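ArCE4A (Arthrobacter sp. AW19M34-1, PDB 5LFZ) is a carbohydrate esterase family 4 deacetylase that probably removes acetyl groups from polysaccharides by metal-dependent hydrolysis. Local coordinates at residues His86-Lys91 against Tyr123-Ala128; Ile118-Tyr123 against Pro137-Asp142. All blocks are in the same frame, centred on the assembly; numbering follows the deposited sequence.

Interaction 1. Residues His86-Lys91 against Tyr123-Ala128. With NI (nickel (II) ion), chain B.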
loop_
_atom_site.group_PDB
_atom_site.type_symbol
_atom_site.label_atom_id
_atom_site.label_comp_id
_atom_site.label_asym_id
_atom_site.label_seq_id
_atom_site.Cartn_x
_atom_site.Cartn_y
_atom_site.Cartn_z
ATOM N N HIS A 86 -9.252 -4.428 9.970
ATOM C CA HIS A 86 -8.278 -5.465 9.601
ATOM C C HIS A 86 -8.790 -6.886 9.795
ATOM O O HIS A 86 -8.052 -7.771 10.231
ATOM C CB HIS A 86 -6.967 -5.285 10.383
ATOM C CG HIS A 86 -5.766 -5.836 9.674
ATOM N ND1 HIS A 86 -5.374 -7.153 9.782
ATOM C CD2 HIS A 86 -4.881 -5.250 8.831
ATOM C CE1 HIS A 86 -4.296 -7.353 9.044
ATOM N NE2 HIS A 86 -3.975 -6.213 8.460
ATOM N N LYS A 87 -10.051 -7.114 9.462
ATOM C CA LYS A 87 -10.593 -8.464 9.512
ATOM C C LYS A 87 -10.391 -9.172 8.169
ATOM O O LYS A 87 -10.471 -8.554 7.107
ATOM C CB LYS A 87 -12.078 -8.436 9.895
ATOM C CG LYS A 87 -12.321 -7.989 11.331
ATOM C CD LYS A 87 -13.796 -7.814 11.652
ATOM C CE LYS A 87 -13.967 -7.251 13.060
ATOM N NZ LYS A 87 -15.394 -7.102 13.463
ATOM N N ASP A 88 -10.094 -10.465 8.235
ATOM C CA ASP A 88 -10.090 -11.339 7.067
ATOM C C ASP A 88 -11.480 -11.277 6.437
ATOM O O ASP A 88 -12.453 -11.697 7.058
ATOM C CB ASP A 88 -9.718 -12.766 7.502
ATOM C CG ASP A 88 -9.662 -13.765 6.351
ATOM O OD1 ASP A 88 -10.278 -13.547 5.288
ATOM O OD2 ASP A 88 -9.006 -14.818 6.542
ATOM N N ILE A 89 -11.576 -10.758 5.213
ATOM C CA ILE A 89 -12.883 -10.522 4.609
ATOM C C ILE A 89 -13.603 -11.829 4.298
ATOM O O ILE A 89 -14.823 -11.841 4.154
ATOM C CB ILE A 89 -12.799 -9.691 3.305
ATOM C CG1 ILE A 89 -12.147 -10.499 2.184
ATOM C CG2 ILE A 89 -12.065 -8.377 3.541
ATOM C CD1 ILE A 89 -12.152 -9.796 0.851
ATOM N N THR A 90 -12.859 -12.928 4.199
ATOM C CA THR A 90 -13.480 -14.213 3.878
ATOM C C THR A 90 -14.200 -14.790 5.093
ATOM O O THR A 90 -14.909 -15.787 4.986
ATOM C CB THR A 90 -12.457 -15.245 3.361
ATOM O OG1 THR A 90 -11.606 -15.669 4.434
ATOM C CG2 THR A 90 -11.616 -14.657 2.238
ATOM N N LYS A 91 -14.016 -14.154 6.246
ATOM C CA LYS A 91 -14.722 -14.545 7.459
ATOM C C LYS A 91 -16.068 -13.849 7.571
ATOM O O LYS A 91 -16.845 -14.139 8.477
ATOM C CB LYS A 91 -13.906 -14.211 8.708
ATOM C CG LYS A 91 -12.587 -14.937 8.878
ATOM C CD LYS A 91 -11.966 -14.502 10.201
ATOM C CE LYS A 91 -10.539 -14.976 10.369
ATOM N NZ LYS A 91 -9.939 -14.375 11.594
ATOM N N TYR A 123 -4.245 -9.860 5.358
ATOM C CA TYR A 123 -3.617 -11.182 5.323
ATOM C C TYR A 123 -3.571 -11.762 3.912
ATOM O O TYR A 123 -3.205 -12.922 3.729
ATOM C CB TYR A 123 -4.341 -12.153 6.270
ATOM C CG TYR A 123 -4.626 -11.543 7.625
ATOM C CD1 TYR A 123 -3.610 -11.362 8.555
ATOM C CD2 TYR A 123 -5.907 -11.134 7.969
ATOM C CE1 TYR A 123 -3.863 -10.792 9.791
ATOM C CE2 TYR A 123 -6.171 -10.562 9.201
ATOM C CZ TYR A 123 -5.148 -10.393 10.108
ATOM O OH TYR A 123 -5.413 -9.824 11.336
ATOM N N GLY A 124 -3.926 -10.950 2.921
ATOM C CA GLY A 124 -3.974 -11.396 1.539
ATOM C C GLY A 124 -5.139 -12.328 1.249
ATOM O O GLY A 124 -5.221 -12.921 0.175
ATOM N N ALA A 125 -6.043 -12.457 2.215
ATOM C CA ALA A 125 -7.122 -13.429 2.129
ATOM C C ALA A 125 -8.278 -12.885 1.306
ATOM O O ALA A 125 -8.815 -11.823 1.611
ATOM C CB ALA A 125 -7.597 -13.814 3.518
ATOM N N HIS A 126 -8.653 -13.625 0.267
ATOM C CA HIS A 126 -9.749 -13.223 -0.608
ATOM C C HIS A 126 -10.278 -14.434 -1.372
ATOM O O HIS A 126 -9.756 -15.541 -1.240
ATOM C CB HIS A 126 -9.287 -12.131 -1.577
ATOM C CG HIS A 126 -8.359 -12.627 -2.641
ATOM N ND1 HIS A 126 -8.764 -12.842 -3.940
ATOM C CD2 HIS A 126 -7.050 -12.973 -2.593
ATOM C CE1 HIS A 126 -7.743 -13.289 -4.649
ATOM N NE2 HIS A 126 -6.691 -13.378 -3.855
ATOM N N GLY A 127 -11.319 -14.221 -2.167
ATOM C CA GLY A 127 -11.913 -15.289 -2.950
ATOM C C GLY A 127 -12.962 -14.702 -3.866
ATOM O O GLY A 127 -13.610 -13.725 -3.502
ATOM N N ALA A 128 -13.128 -15.298 -5.045
ATOM C CA ALA A 128 -14.007 -14.758 -6.084
ATOM C C ALA A 128 -15.397 -14.398 -5.572
ATOM O O ALA A 128 -15.966 -13.386 -5.973
ATOM C CB ALA A 128 -14.122 -15.746 -7.234
HETATM NI NI NI B . -2.457 -5.648 7.175
HETATM O O HOH W 1 -7.885 -10.215 12.360
HETATM O O HOH W 2 -9.014 -10.303 3.825
HETATM O O HOH W 3 -2.716 -7.570 6.255
HETATM O O HOH W 4 -1.014 -6.168 5.986
HETATM O O HOH W 5 -1.134 -6.579 8.503
#

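Interaction 2. Residues Ile118-Tyr123 against Pro137-Asp142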
loop_
_atom_site.group_PDB
_atom_site.type_symbol
_atom_site.label_atom_id
_atom_site.label_comp_id
_atom_site.label_asym_id
_atom_site.label_seq_id
_atom_site.Cartn_x
_atom_site.Cartn_y
_atom_site.Cartn_z
ATOM N N ILE A 118 -8.224 1.482 -4.947
ATOM C CA ILE A 118 -7.688 0.135 -4.805
ATOM C C ILE A 118 -7.890 -0.348 -3.372
ATOM O O ILE A 118 -7.994 0.463 -2.449
ATOM C CB ILE A 118 -6.178 0.083 -5.148
ATOM C CG1 ILE A 118 -5.412 1.104 -4.298
ATOM C CG2 ILE A 118 -5.952 0.367 -6.626
ATOM C CD1 ILE A 118 -3.921 1.184 -4.621
ATOM N N LEU A 119 -7.941 -1.664 -3.186
ATOM C CA LEU A 119 -8.085 -2.246 -1.854
ATOM C C LEU A 119 -7.152 -3.439 -1.731
ATOM O O LEU A 119 -7.002 -4.213 -2.673
ATOM C CB LEU A 119 -9.540 -2.669 -1.588
ATOM C CG LEU A 119 -9.890 -3.283 -0.220
ATOM C CD1 LEU A 119 -11.315 -2.907 0.185
ATOM C CD2 LEU A 119 -9.716 -4.801 -0.197
ATOM N N ARG A 120 -6.523 -3.580 -0.570
ATOM C CA ARG A 120 -5.699 -4.749 -0.274
ATOM C C ARG A 120 -6.367 -5.520 0.854
ATOM O O ARG A 120 -6.636 -4.959 1.913
ATOM C CB ARG A 120 -4.281 -4.342 0.110
ATOM C CG ARG A 120 -3.432 -5.502 0.578
ATOM C CD ARG A 120 -1.991 -5.080 0.758
ATOM N NE ARG A 120 -1.265 -4.980 -0.505
ATOM C CZ ARG A 120 -0.110 -4.334 -0.631
ATOM N NH1 ARG A 120 0.414 -3.731 0.429
ATOM N NH2 ARG A 120 0.520 -4.282 -1.802
ATOM N N PRO A 121 -6.683 -6.795 0.618
ATOM C CA PRO A 121 -7.378 -7.551 1.662
ATOM C C PRO A 121 -6.415 -7.951 2.773
ATOM O O PRO A 121 -5.309 -8.397 2.475
ATOM C CB PRO A 121 -7.902 -8.778 0.916
ATOM C CG PRO A 121 -6.921 -8.981 -0.193
ATOM C CD PRO A 121 -6.469 -7.591 -0.603
ATOM N N PRO A 122 -6.827 -7.776 4.036
ATOM C CA PRO A 122 -6.009 -8.204 5.180
ATOM C C PRO A 122 -5.523 -9.643 5.048
ATOM O O PRO A 122 -6.292 -10.517 4.646
ATOM C CB PRO A 122 -6.970 -8.054 6.359
ATOM C CG PRO A 122 -7.838 -6.911 5.960
ATOM C CD PRO A 122 -8.043 -7.070 4.469
ATOM N N TYR A 123 -4.245 -9.860 5.358
ATOM C CA TYR A 123 -3.617 -11.182 5.323
ATOM C C TYR A 123 -3.571 -11.762 3.912
ATOM O O TYR A 123 -3.205 -12.922 3.729
ATOM C CB TYR A 123 -4.341 -12.153 6.270
ATOM C CG TYR A 123 -4.626 -11.543 7.625
ATOM C CD1 TYR A 123 -3.610 -11.362 8.555
ATOM C CD2 TYR A 123 -5.907 -11.134 7.969
ATOM C CE1 TYR A 123 -3.863 -10.792 9.791
ATOM C CE2 TYR A 123 -6.171 -10.562 9.201
ATOM C CZ TYR A 123 -5.148 -10.393 10.108
ATOM O OH TYR A 123 -5.413 -9.824 11.336
ATOM N N PRO A 137 -10.073 -2.693 -7.670
ATOM C CA PRO A 137 -9.141 -3.804 -7.868
ATOM C C PRO A 137 -8.542 -4.240 -6.535
ATOM O O PRO A 137 -8.290 -3.395 -5.676
ATOM C CB PRO A 137 -8.063 -3.210 -8.780
ATOM C CG PRO A 137 -8.732 -2.038 -9.455
ATOM C CD PRO A 137 -9.684 -1.498 -8.436
ATOM N N LEU A 138 -8.343 -5.540 -6.362
ATOM C CA LEU A 138 -7.658 -6.045 -5.184
ATOM C C LEU A 138 -6.160 -6.098 -5.465
ATOM O O LEU A 138 -5.715 -6.752 -6.408
ATOM C CB LEU A 138 -8.185 -7.428 -4.782
ATOM C CG LEU A 138 -9.577 -7.489 -4.145
ATOM C CD1 LEU A 138 -10.687 -7.330 -5.179
ATOM C CD2 LEU A 138 -9.750 -8.785 -3.377
ATOM N N VAL A 139 -5.379 -5.403 -4.650
ATOM C CA VAL A 139 -3.947 -5.335 -4.885
ATOM C C VAL A 139 -3.184 -6.114 -3.820
ATOM O O VAL A 139 -3.180 -5.745 -2.646
ATOM C CB VAL A 139 -3.455 -3.878 -4.921
ATOM C CG1 VAL A 139 -1.951 -3.826 -5.167
ATOM C CG2 VAL A 139 -4.228 -3.090 -5.987
ATOM N N LEU A 140 -2.563 -7.208 -4.240
ATOM C CA LEU A 140 -1.720 -7.995 -3.346
ATOM C C LEU A 140 -0.275 -7.554 -3.526
ATOM O O LEU A 140 0.004 -6.357 -3.556
ATOM C CB LEU A 140 -1.883 -9.494 -3.610
ATOM C CG LEU A 140 -3.206 -10.142 -3.168
ATOM C CD1 LEU A 140 -3.584 -9.728 -1.755
ATOM C CD2 LEU A 140 -4.330 -9.821 -4.123
ATOM N N TRP A 141 0.635 -8.518 -3.652
ATOM C CA TRP A 141 2.069 -8.235 -3.697
ATOM C C TRP A 141 2.846 -9.446 -4.201
ATOM O O TRP A 141 2.356 -10.574 -4.142
ATOM C CB TRP A 141 2.585 -7.846 -2.304
ATOM C CG TRP A 141 2.381 -8.942 -1.289
ATOM C CD1 TRP A 141 3.246 -9.969 -0.995
ATOM C CD2 TRP A 141 1.240 -9.128 -0.450
ATOM N NE1 TRP A 141 2.704 -10.778 -0.025
ATOM C CE2 TRP A 141 1.472 -10.283 0.326
ATOM C CE3 TRP A 141 0.039 -8.426 -0.277
ATOM C CZ2 TRP A 141 0.554 -10.747 1.268
ATOM C CZ3 TRP A 141 -0.872 -8.891 0.654
ATOM C CH2 TRP A 141 -0.612 -10.039 1.415
ATOM N N ASP A 142 4.068 -9.230 -4.672
ATOM C CA ASP A 142 4.899 -10.366 -5.050
ATOM C C ASP A 142 6.149 -10.437 -4.178
ATOM O O ASP A 142 6.831 -11.455 -4.155
ATOM C CB ASP A 142 5.265 -10.310 -6.538
ATOM C CG ASP A 142 6.149 -9.136 -6.883
ATOM O OD1 ASP A 142 5.992 -8.069 -6.261
ATOM O OD2 ASP A 142 7.002 -9.278 -7.787
#

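Interaction 1. Residues His86-Lys91 against Tyr123-Ala128
Tyr123 turns one face of its ring to the edge of His86 in a T-shaped stack, with centroids 4.6 Å apart and planes at 88°. CE1 of the imidazole stands over that face, toward the rim where CZ lies. The tyrosine's CG is anti to its own carbonyl carbon (chi1 -46°), which sets the ring face against the edge of His86 and leaves OH near the imidazole plane; ND1 of His86 gives it a weak hydrogen bond, 3.1 Å from Tyr123 OH. A water joins the same hydroxyl to His86 O. An imidazole suits this place because NE2 of His86 binds nickel at 2.1 Å, completing with Asp33 and His82 the Asp-His-His metal site of the NodB homology fold. Tyr123 N donates to a nickel-bound water, consistent with the oxyanion-stabilising role of this amide in CE4 enzymes. Beyond Gly124, whose positive phi a glycine accepts easily, the small Ala125 points its CB at the carboxylate of Asp88, 3.2 Å from OD1. Asp88 OD1 closes an Asx turn by accepting from Thr90 N at 2.9 Å and also takes a bond from Thr90 OG1 at 2.6 Å, both from one face of the carboxylate plane. Ala125 O faces Ile89 CG1 and reaches Ile89 N through a water. At His126 the backbone meets the methyl of Thr90, CG2 lying 3.7 Å from His126 CA, while His126 ND1 is hydrogen-bonded to Asp131.

Interaction 2. Residues Ile118-Tyr123 against Pro137-Asp142
Ile118 lays its branched CB against Val139 CG2 at 3.8 Å, beta-branched aliphatics suiting a buried strand-like pairing. Next along, Leu119 forms a single parallel bridge with Leu138: Leu119 N donates to Pro137 O at 3.1 Å, and Val139 N returns a 2.8 Å bond to Leu119 O, which also receives a CA-H contact from Leu138. Arg120 then extends from the backbone and bends at its third torsion (chi3 -78°), a turn that brings the guanidinium edge to two carbonyls. Arg120 NE donates to Val139 O at 3.0 Å, and Arg120 NH2 to Leu140 O at 2.8 Å from above that carbonyl's plane. Trp141 CE3 lies over one guanidinium face, the indole standing nearly upright on it at 84°. Arg120 NH1 makes a salt bridge with Asp32. A methionine in place of Arg120 would probably leave both carbonyls without these donors and Asp32 without its positive partner. Pro121, rigid and apolar, sets CG 3.8 Å from Leu140 CD1, crossing it at about a right angle. Tyr123 touches the far rim of Trp141 with its backbone. Ser81 pairs with the 118-120 backbone, strands 54-57 and 168-173 pack against the Ile118, Arg120, Val139 and Trp141 side chains, and strand 214-215 runs parallel to strand 138-139.

How the interactions relate
Interaction 2 is buried near the middle of the chain, whereas interaction 1 lies at the surface, their centres about 10 Å apart. Tyr123 belongs to both, ending the 118-123 run and starting the 123-128 one, so a single loop between helices 94-112 and 128-131 serves two settings. Deep inside, strand-like backbone bonding, aliphatic packing and a charged side chain satisfying carbonyls prevail; outside, water bridges, a ring stack and a metal ligand do. They also touch where Gly124 CA rests on Trp141 and Leu140 and His126 packs on Leu138. Both also bear on the nickel site: interaction 1 supplies His86 directly, while in interaction 2 Arg120 O hydrogen-bonds His82 from the second shell.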